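PDB 2QX3: pectate lyase II from Xanthomonas campestris pv. campestris, which probably cleaves pectate, the de-esterified form of pectin, by beta-elimination, as a secreted parallel beta-helix enzyme of polysaccharide lyase family 1. Local coordinates for residues 6-11 with 126-131; 73-78 with 96-101; 88-93 with 116-121. All coordinates share one frame; numbering follows the deposited sequence.

Contact 1 of 3, residues 6-11 with 126-131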
loop_
_atom_site.group_PDB
_atom_site.type_symbol
_atom_site.label_atom_id
_atom_site.label_comp_id
_atom_site.label_asym_id
_atom_site.label_seq_id
_atom_site.Cartn_x
_atom_site.Cartn_y
_atom_site.Cartn_z
ATOM N N GLY A 6 -10.029 4.324 -7.136
ATOM C CA GLY A 6 -10.767 4.730 -5.936
ATOM C C GLY A 6 -11.352 6.138 -6.002
ATOM O O GLY A 6 -11.621 6.746 -4.957
ATOM N N ALA A 7 -11.545 6.660 -7.217
ATOM C CA ALA A 7 -11.967 8.056 -7.410
ATOM C C ALA A 7 -13.317 8.417 -6.782
ATOM O O ALA A 7 -13.524 9.561 -6.382
ATOM C CB ALA A 7 -11.955 8.437 -8.881
ATOM N N ALA A 8 -14.225 7.449 -6.685
ATOM C CA ALA A 8 -15.539 7.715 -6.101
ATOM C C ALA A 8 -15.527 7.814 -4.565
ATOM O O ALA A 8 -16.537 8.187 -3.969
ATOM C CB ALA A 8 -16.557 6.661 -6.575
ATOM N N THR A 9 -14.392 7.494 -3.928
ATOM C CA THR A 9 -14.299 7.440 -2.451
ATOM C C THR A 9 -14.530 8.819 -1.818
ATOM O O THR A 9 -13.910 9.805 -2.234
ATOM C CB THR A 9 -12.929 6.858 -1.974
ATOM O OG1 THR A 9 -12.694 5.593 -2.607
ATOM C CG2 THR A 9 -12.891 6.668 -0.459
ATOM N N THR A 10 -15.427 8.882 -0.829
ATOM C CA THR A 10 -15.695 10.129 -0.085
ATOM C C THR A 10 -15.506 9.970 1.425
ATOM O O THR A 10 -15.504 10.964 2.172
ATOM C CB THR A 10 -17.124 10.692 -0.356
ATOM O OG1 THR A 10 -18.092 9.699 -0.023
ATOM C CG2 THR A 10 -17.299 11.085 -1.827
ATOM N N GLY A 11 -15.343 8.721 1.866
ATOM C CA GLY A 11 -15.177 8.406 3.288
ATOM C C GLY A 11 -16.330 8.931 4.119
ATOM O O GLY A 11 -17.491 8.721 3.768
ATOM N N PRO A 126 -14.132 -5.300 0.603
ATOM C CA PRO A 126 -14.046 -3.840 0.581
ATOM C C PRO A 126 -13.897 -3.249 -0.825
ATOM O O PRO A 126 -13.317 -3.881 -1.719
ATOM C CB PRO A 126 -12.796 -3.552 1.428
ATOM C CG PRO A 126 -12.725 -4.704 2.370
ATOM C CD PRO A 126 -13.140 -5.885 1.526
ATOM N N SER A 127 -14.437 -2.048 -1.012
ATOM C CA SER A 127 -14.317 -1.313 -2.276
ATOM C C SER A 127 -14.398 0.166 -1.973
ATOM O O SER A 127 -14.852 0.544 -0.885
ATOM C CB SER A 127 -15.417 -1.703 -3.269
ATOM O OG SER A 127 -16.705 -1.367 -2.778
ATOM N N LYS A 128 -13.977 0.988 -2.941
ATOM C CA LYS A 128 -13.892 2.448 -2.793
ATOM C C LYS A 128 -13.078 2.788 -1.559
ATOM O O LYS A 128 -13.609 3.221 -0.541
ATOM C CB LYS A 128 -15.279 3.105 -2.756
ATOM C CG LYS A 128 -16.186 2.698 -3.919
ATOM C CD LYS A 128 -17.660 3.034 -3.641
ATOM C CE LYS A 128 -17.935 4.519 -3.814
ATOM N NZ LYS A 128 -19.370 4.856 -3.536
ATOM N N ILE A 129 -11.779 2.538 -1.651
ATOM C CA ILE A 129 -10.875 2.821 -0.558
ATOM C C ILE A 129 -9.804 3.780 -1.070
ATOM O O ILE A 129 -9.292 3.618 -2.179
ATOM C CB ILE A 129 -10.225 1.532 0.025
ATOM C CG1 ILE A 129 -11.265 0.401 0.233
ATOM C CG2 ILE A 129 -9.462 1.852 1.297
ATOM C CD1 ILE A 129 -12.343 0.633 1.315
ATOM N N TRP A 130 -9.504 4.802 -0.279
ATOM C CA TRP A 130 -8.470 5.750 -0.637
ATOM C C TRP A 130 -7.408 5.782 0.459
ATOM O O TRP A 130 -7.671 6.243 1.577
ATOM C CB TRP A 130 -9.072 7.145 -0.871
ATOM C CG TRP A 130 -8.108 8.179 -1.412
ATOM C CD1 TRP A 130 -7.000 7.952 -2.181
ATOM C CD2 TRP A 130 -8.209 9.608 -1.274
ATOM N NE1 TRP A 130 -6.394 9.147 -2.514
ATOM C CE2 TRP A 130 -7.111 10.177 -1.966
ATOM C CE3 TRP A 130 -9.119 10.462 -0.628
ATOM C CZ2 TRP A 130 -6.899 11.562 -2.035
ATOM C CZ3 TRP A 130 -8.896 11.848 -0.685
ATOM C CH2 TRP A 130 -7.797 12.378 -1.385
ATOM N N VAL A 131 -6.218 5.286 0.132
ATOM C CA VAL A 131 -5.107 5.261 1.078
ATOM C C VAL A 131 -4.134 6.327 0.605
ATOM O O VAL A 131 -3.459 6.145 -0.401
ATOM C CB VAL A 131 -4.445 3.843 1.177
ATOM C CG1 VAL A 131 -3.236 3.853 2.104
ATOM C CG2 VAL A 131 -5.463 2.793 1.634
#
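With a chi1 of -53°, Thr9 sets its CG2 methyl anti to the backbone N and against Trp130 CB, and swings OG1 beside that N to meet the backbone of Lys128. Trp130 has its own CG anti to the backbone N (chi1 -173°), which carries the indole away from the partner segment, so that contact falls on its CB, 3.9 Å from Thr9 CG2. The hydroxyl lies over the face of the peptide joining Lys128 to Ile129, with OG1 3.0 Å from Lys128 C. Standing over the face, it is badly angled for a hydrogen bond to Lys128 O or Ile129 N; instead Thr9 OG1 donates to Gly6 O at 2.8 Å, and Thr9 N reaches the same Gly6 O at 3.0 Å. Both donors approach one face of the carbonyl plane, the hydroxyl tilted 30° from it; the backbone bond closes the type I beta turn from Gly6 to Thr9 and the hydroxyl reinforces it.

That turn rests against the outside of a parallel beta-helix. At Lys128 the chain rounds a corner of the coil with positive phi before entering strand 129-137, and from there Trp130 points outward while Ile129 points inward onto Leu118. The N-terminal loop therefore runs across the outer surface of the coils, and Gly6 N bonds to Thr165 OG1 of the next strand while Thr10 N and Gly11 N both reach Asn96 OD1.

Gly6 and Ala8 pack more lightly. The Lys128 chain, bent at chi3, lays CE 3.8 Å from Ala8 CB, whereas buried Gly6 sets its CA 4.2 Å from Ile129 O. Beyond the turn, the Trp130 side chain packs against Ile98 and Gln100, and its NE1 is hydrogen-bonded to Ser167 OG.

Contact 2 of 3, residues 73-78 with 96-101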
loop_
_atom_site.group_PDB
_atom_site.type_symbol
_atom_site.label_atom_id
_atom_site.label_comp_id
_atom_site.label_asym_id
_atom_site.label_seq_id
_atom_site.Cartn_x
_atom_site.Cartn_y
_atom_site.Cartn_z
ATOM N N ASP A 73 -18.437 4.336 4.860
ATOM C CA ASP A 73 -18.527 5.789 4.948
ATOM C C ASP A 73 -17.666 6.326 6.086
ATOM O O ASP A 73 -18.145 7.071 6.940
ATOM C CB ASP A 73 -19.981 6.225 5.136
ATOM C CG ASP A 73 -20.889 5.717 4.034
ATOM O OD1 ASP A 73 -20.439 5.657 2.871
ATOM O OD2 ASP A 73 -22.054 5.377 4.332
ATOM N N VAL A 74 -16.394 5.942 6.091
ATOM C CA VAL A 74 -15.497 6.275 7.192
ATOM C C VAL A 74 -14.229 6.952 6.684
ATOM O O VAL A 74 -13.570 6.452 5.772
ATOM C CB VAL A 74 -15.112 5.025 8.003
ATOM C CG1 VAL A 74 -14.178 5.400 9.145
ATOM C CG2 VAL A 74 -16.357 4.330 8.531
ATOM N N THR A 75 -13.892 8.091 7.279
ATOM C CA THR A 75 -12.554 8.655 7.156
ATOM C C THR A 75 -11.761 8.482 8.447
ATOM O O THR A 75 -12.231 8.840 9.528
ATOM C CB THR A 75 -12.602 10.149 6.789
ATOM O OG1 THR A 75 -13.354 10.325 5.582
ATOM C CG2 THR A 75 -11.196 10.695 6.589
ATOM N N ILE A 76 -10.557 7.933 8.328
ATOM C CA ILE A 76 -9.574 8.011 9.393
ATOM C C ILE A 76 -8.484 8.963 8.939
ATOM O O ILE A 76 -7.799 8.703 7.942
ATOM C CB ILE A 76 -8.954 6.639 9.729
ATOM C CG1 ILE A 76 -10.034 5.691 10.265
ATOM C CG2 ILE A 76 -7.822 6.795 10.746
ATOM C CD1 ILE A 76 -9.597 4.246 10.372
ATOM N N LYS A 77 -8.325 10.074 9.655
ATOM C CA LYS A 77 -7.279 11.034 9.331
ATOM C C LYS A 77 -6.410 11.402 10.533
ATOM O O LYS A 77 -6.935 11.696 11.615
ATOM C CB LYS A 77 -7.873 12.294 8.697
ATOM C CG LYS A 77 -6.830 13.148 8.001
ATOM C CD LYS A 77 -7.449 14.195 7.105
ATOM C CE LYS A 77 -6.361 14.995 6.421
ATOM N NZ LYS A 77 -5.361 15.489 7.394
ATOM N N GLY A 78 -5.093 11.396 10.330
ATOM C CA GLY A 78 -4.169 11.820 11.352
ATOM C C GLY A 78 -4.117 13.333 11.371
ATOM O O GLY A 78 -4.055 13.974 10.319
ATOM N N ASN A 96 -16.116 2.486 0.987
ATOM C CA ASN A 96 -16.050 3.948 0.994
ATOM C C ASN A 96 -15.285 4.450 2.211
ATOM O O ASN A 96 -15.835 5.089 3.117
ATOM C CB ASN A 96 -17.454 4.573 0.898
ATOM C CG ASN A 96 -17.409 6.072 0.698
ATOM O OD1 ASN A 96 -16.492 6.585 0.062
ATOM N ND2 ASN A 96 -18.388 6.788 1.263
ATOM N N VAL A 97 -13.995 4.142 2.220
ATOM C CA VAL A 97 -13.158 4.399 3.378
ATOM C C VAL A 97 -11.945 5.202 2.962
ATOM O O VAL A 97 -11.288 4.868 1.978
ATOM C CB VAL A 97 -12.732 3.069 4.080
ATOM C CG1 VAL A 97 -11.673 3.317 5.134
ATOM C CG2 VAL A 97 -13.940 2.370 4.706
ATOM N N ILE A 98 -11.666 6.268 3.705
ATOM C CA ILE A 98 -10.450 7.037 3.522
ATOM C C ILE A 98 -9.522 6.859 4.718
ATOM O O ILE A 98 -9.947 6.977 5.874
ATOM C CB ILE A 98 -10.737 8.553 3.363
ATOM C CG1 ILE A 98 -11.630 8.818 2.149
ATOM C CG2 ILE A 98 -9.407 9.354 3.305
ATOM C CD1 ILE A 98 -12.026 10.298 1.984
ATOM N N ILE A 99 -8.254 6.569 4.433
ATOM C CA ILE A 99 -7.218 6.538 5.454
ATOM C C ILE A 99 -6.127 7.504 5.026
ATOM O O ILE A 99 -5.478 7.287 4.000
ATOM C CB ILE A 99 -6.609 5.134 5.623
ATOM C CG1 ILE A 99 -7.712 4.102 5.928
ATOM C CG2 ILE A 99 -5.510 5.168 6.690
ATOM C CD1 ILE A 99 -7.271 2.641 5.808
ATOM N N GLN A 100 -5.913 8.546 5.826
ATOM C CA GLN A 100 -5.143 9.698 5.371
ATOM C C GLN A 100 -4.307 10.332 6.469
ATOM O O GLN A 100 -4.731 10.391 7.618
ATOM C CB GLN A 100 -6.113 10.736 4.814
ATOM C CG GLN A 100 -5.509 11.769 3.900
ATOM C CD GLN A 100 -6.587 12.589 3.227
ATOM O OE1 GLN A 100 -7.506 13.065 3.889
ATOM N NE2 GLN A 100 -6.488 12.755 1.909
ATOM N N ASN A 101 -3.116 10.802 6.097
ATOM C CA ASN A 101 -2.228 11.560 6.990
ATOM C C ASN A 101 -1.830 10.824 8.275
ATOM O O ASN A 101 -1.557 11.454 9.311
ATOM C CB ASN A 101 -2.802 12.970 7.277
ATOM C CG ASN A 101 -1.705 14.013 7.495
ATOM O OD1 ASN A 101 -0.750 14.098 6.723
ATOM N ND2 ASN A 101 -1.832 14.795 8.561
#
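Asp73 and Asn96 close one end of this strand pair with a nearly straight hydrogen bond, Asn96 ND2 to Asp73 OD1 at 2.8 Å. The oxygen uses its anti lone pair and lies in the amide plane, although carboxylate and amide are turned 77° apart. At the other end Asn101 ND2 meets Gly78 O at 3.0 Å from above the carbonyl plane, 46° out of it. This fits the pectate lyase asparagine ladder, probably continued by Asn134 on Ile99 O. Between these side-chain hydrogen bonds, five backbone bonds join the two parallel strands, from Val74 N to Asn96 O at 3.1 Å through to Gly78 N with Gln100 O at 2.9 Å. On one face Thr75 and Ile98 lie side by side, with Thr75 OG1 3.8 Å from Ile98 CD1.

A second shell fixes the polar ends: Asn96 OD1 is held by the N-terminal loop, Asp73 OD2 accepts from Gly37 N, and Asn101 OD1 from Gly325 N, while Thr75 OG1 accepts a hydrogen bond from Gly12 N. The strands belong to successive coils of the beta-helix, with strand 39-43 flanking 74-78 and strand 129-137 flanking 97-105. Val74, Ile76, Val97 and Ile99 face inward, toward strands 65-69 and 87-91.

Contact 3 of 3, residues 88-93 with 116-121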
loop_
_atom_site.group_PDB
_atom_site.type_symbol
_atom_site.label_atom_id
_atom_site.label_comp_id
_atom_site.label_asym_id
_atom_site.label_seq_id
_atom_site.Cartn_x
_atom_site.Cartn_y
_atom_site.Cartn_z
ATOM N N ILE A 88 -4.254 -0.516 10.927
ATOM C CA ILE A 88 -5.656 -0.369 10.562
ATOM C C ILE A 88 -6.019 -1.487 9.580
ATOM O O ILE A 88 -5.294 -1.718 8.599
ATOM C CB ILE A 88 -5.922 1.020 9.901
ATOM C CG1 ILE A 88 -5.597 2.174 10.858
ATOM C CG2 ILE A 88 -7.362 1.129 9.405
ATOM C CD1 ILE A 88 -5.338 3.489 10.152
ATOM N N ARG A 89 -7.110 -2.193 9.863
ATOM C CA ARG A 89 -7.673 -3.178 8.936
ATOM C C ARG A 89 -9.056 -2.724 8.502
ATOM O O ARG A 89 -9.832 -2.231 9.330
ATOM C CB ARG A 89 -7.836 -4.550 9.602
ATOM C CG ARG A 89 -6.594 -5.394 9.744
ATOM C CD ARG A 89 -6.910 -6.663 10.578
ATOM N NE ARG A 89 -7.606 -7.706 9.814
ATOM C CZ ARG A 89 -8.269 -8.734 10.354
ATOM N NH1 ARG A 89 -8.847 -9.633 9.570
ATOM N NH2 ARG A 89 -8.377 -8.863 11.672
ATOM N N VAL A 90 -9.345 -2.863 7.213
ATOM C CA VAL A 90 -10.707 -2.753 6.710
ATOM C C VAL A 90 -11.166 -4.081 6.121
ATOM O O VAL A 90 -10.598 -4.572 5.146
ATOM C CB VAL A 90 -10.824 -1.658 5.633
ATOM C CG1 VAL A 90 -12.247 -1.586 5.103
ATOM C CG2 VAL A 90 -10.389 -0.313 6.196
ATOM N N VAL A 91 -12.199 -4.656 6.724
ATOM C CA VAL A 91 -12.522 -6.045 6.443
ATOM C C VAL A 91 -14.003 -6.302 6.118
ATOM O O VAL A 91 -14.934 -5.703 6.704
ATOM C CB VAL A 91 -11.919 -7.006 7.537
ATOM C CG1 VAL A 91 -12.567 -6.784 8.886
ATOM C CG2 VAL A 91 -11.991 -8.478 7.118
ATOM N N GLY A 92 -14.193 -7.170 5.122
ATOM C CA GLY A 92 -15.509 -7.652 4.697
ATOM C C GLY A 92 -16.370 -6.662 3.930
ATOM O O GLY A 92 -15.895 -5.955 3.042
ATOM N N ASN A 93 -17.647 -6.614 4.297
ATOM C CA ASN A 93 -18.630 -5.768 3.639
ATOM C C ASN A 93 -18.465 -4.314 4.118
ATOM O O ASN A 93 -19.341 -3.731 4.766
ATOM C CB ASN A 93 -20.039 -6.326 3.928
ATOM C CG ASN A 93 -21.117 -5.691 3.072
ATOM O OD1 ASN A 93 -20.864 -5.200 1.966
ATOM N ND2 ASN A 93 -22.332 -5.695 3.587
ATOM N N ILE A 116 -1.599 -1.093 7.100
ATOM C CA ILE A 116 -2.887 -0.762 6.496
ATOM C C ILE A 116 -3.256 -1.970 5.656
ATOM O O ILE A 116 -2.607 -2.243 4.638
ATOM C CB ILE A 116 -2.831 0.515 5.624
ATOM C CG1 ILE A 116 -2.378 1.722 6.459
ATOM C CG2 ILE A 116 -4.192 0.767 4.953
ATOM C CD1 ILE A 116 -2.145 3.009 5.687
ATOM N N SER A 117 -4.278 -2.701 6.094
ATOM C CA SER A 117 -4.639 -3.955 5.448
ATOM C C SER A 117 -6.115 -4.029 5.063
ATOM O O SER A 117 -6.997 -3.873 5.917
ATOM C CB SER A 117 -4.270 -5.129 6.359
ATOM O OG SER A 117 -4.846 -6.335 5.881
ATOM N N LEU A 118 -6.379 -4.268 3.784
ATOM C CA LEU A 118 -7.749 -4.332 3.284
ATOM C C LEU A 118 -8.106 -5.742 2.825
ATOM O O LEU A 118 -7.423 -6.322 1.981
ATOM C CB LEU A 118 -7.947 -3.339 2.138
ATOM C CG LEU A 118 -7.146 -2.039 2.220
ATOM C CD1 LEU A 118 -7.149 -1.319 0.880
ATOM C CD2 LEU A 118 -7.693 -1.139 3.317
ATOM N N GLU A 119 -9.180 -6.288 3.386
ATOM C CA GLU A 119 -9.416 -7.725 3.345
ATOM C C GLU A 119 -10.837 -8.115 2.998
ATOM O O GLU A 119 -11.776 -7.814 3.737
ATOM C CB GLU A 119 -9.030 -8.366 4.685
ATOM C CG GLU A 119 -7.677 -7.913 5.221
ATOM C CD GLU A 119 -7.383 -8.427 6.613
ATOM O OE1 GLU A 119 -7.986 -9.442 7.009
ATOM O OE2 GLU A 119 -6.540 -7.809 7.311
ATOM N N GLY A 120 -10.981 -8.795 1.864
ATOM C CA GLY A 120 -12.224 -9.482 1.536
ATOM C C GLY A 120 -12.385 -10.716 2.409
ATOM O O GLY A 120 -11.401 -11.263 2.910
ATOM N N ASN A 121 -13.632 -11.135 2.614
ATOM C CA ASN A 121 -13.944 -12.379 3.325
ATOM C C ASN A 121 -15.321 -12.896 2.895
ATOM O O ASN A 121 -15.915 -12.354 1.953
ATOM C CB ASN A 121 -13.836 -12.210 4.854
ATOM C CG ASN A 121 -14.872 -11.237 5.433
ATOM O OD1 ASN A 121 -15.937 -11.013 4.862
ATOM N ND2 ASN A 121 -14.563 -10.679 6.589
#
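Arg89 and Glu119 meet on the outward face of two neighbouring parallel strands, 88-91 and 116-119, which are equivalent strands of successive coils of the beta-helix. The guanidinium grips the carboxylate side-on with two nitrogens, one to each oxygen: Arg89 NE to Glu119 OE2 and Arg89 NH1 to Glu119 OE1, both at 2.7 Å. The two planes are only 23° apart, and Glu119 CD lies at the guanidinium edge, in its plane. The match is not exactly flat, because NE comes to OE2 from 40° above the carboxylate plane and NH1 meets OE1 on the syn side, also well out of that plane. The arginine chain, bent at chi3, crosses the glutamate, which is extended beyond CG.

A third donor steadies the acid. Ser117, on the same face two residues before Glu119, gives its OG proton to Glu119 OE2 at 2.7 Å from the anti side, so that this buried oxygen is gripped by two donors. The arginine also packs on Thr65 and Gln67 of strand 65-69, its other neighbour in the sheet.

Across the sheet, the inward face is apolar. Val90 and Leu118 lie side by side, pointing the same way, with Leu118 CD2 3.9 Å from Val90 CB; Leu118 goes on to Ile129 and Val90 to Val97, in the interior of the coil. Backbone bonds tie the strands together, among them Glu119 N to Val90 O at 2.8 Å and Gly92 N to Glu119 O at 2.9 Å.

Past the strands the chain bends at Gly92, whose positive phi suits a glycine. Here Asn121 comes over from the other segment, its OD1 accepting a hydrogen bond from Ser123 OG and lying 3.4 Å from Gly92 CA.

Contacts 2 and 3 are buried strand pairings on different faces of the same coils, and their inward residues meet across the core: Ile76 and Ile99 of contact 2 touch Ile88, and Ile99 also touches Ile116. Both use the regular parallel backbone ladder, but contact 2 adds asparagine side-chain hydrogen bonds at its ends, whereas contact 3 carries an outward arginine–glutamate salt bridge. Contact 1 is only partly buried and joins a loop to the outer side, by packing rather than by bonds between its segments. It still shares strand neighbours with contact 2, where Trp130 N probably hydrogen-bonds Val97 O, while Pro126 connects it to contact 3 by packing against Gly92 and Glu119.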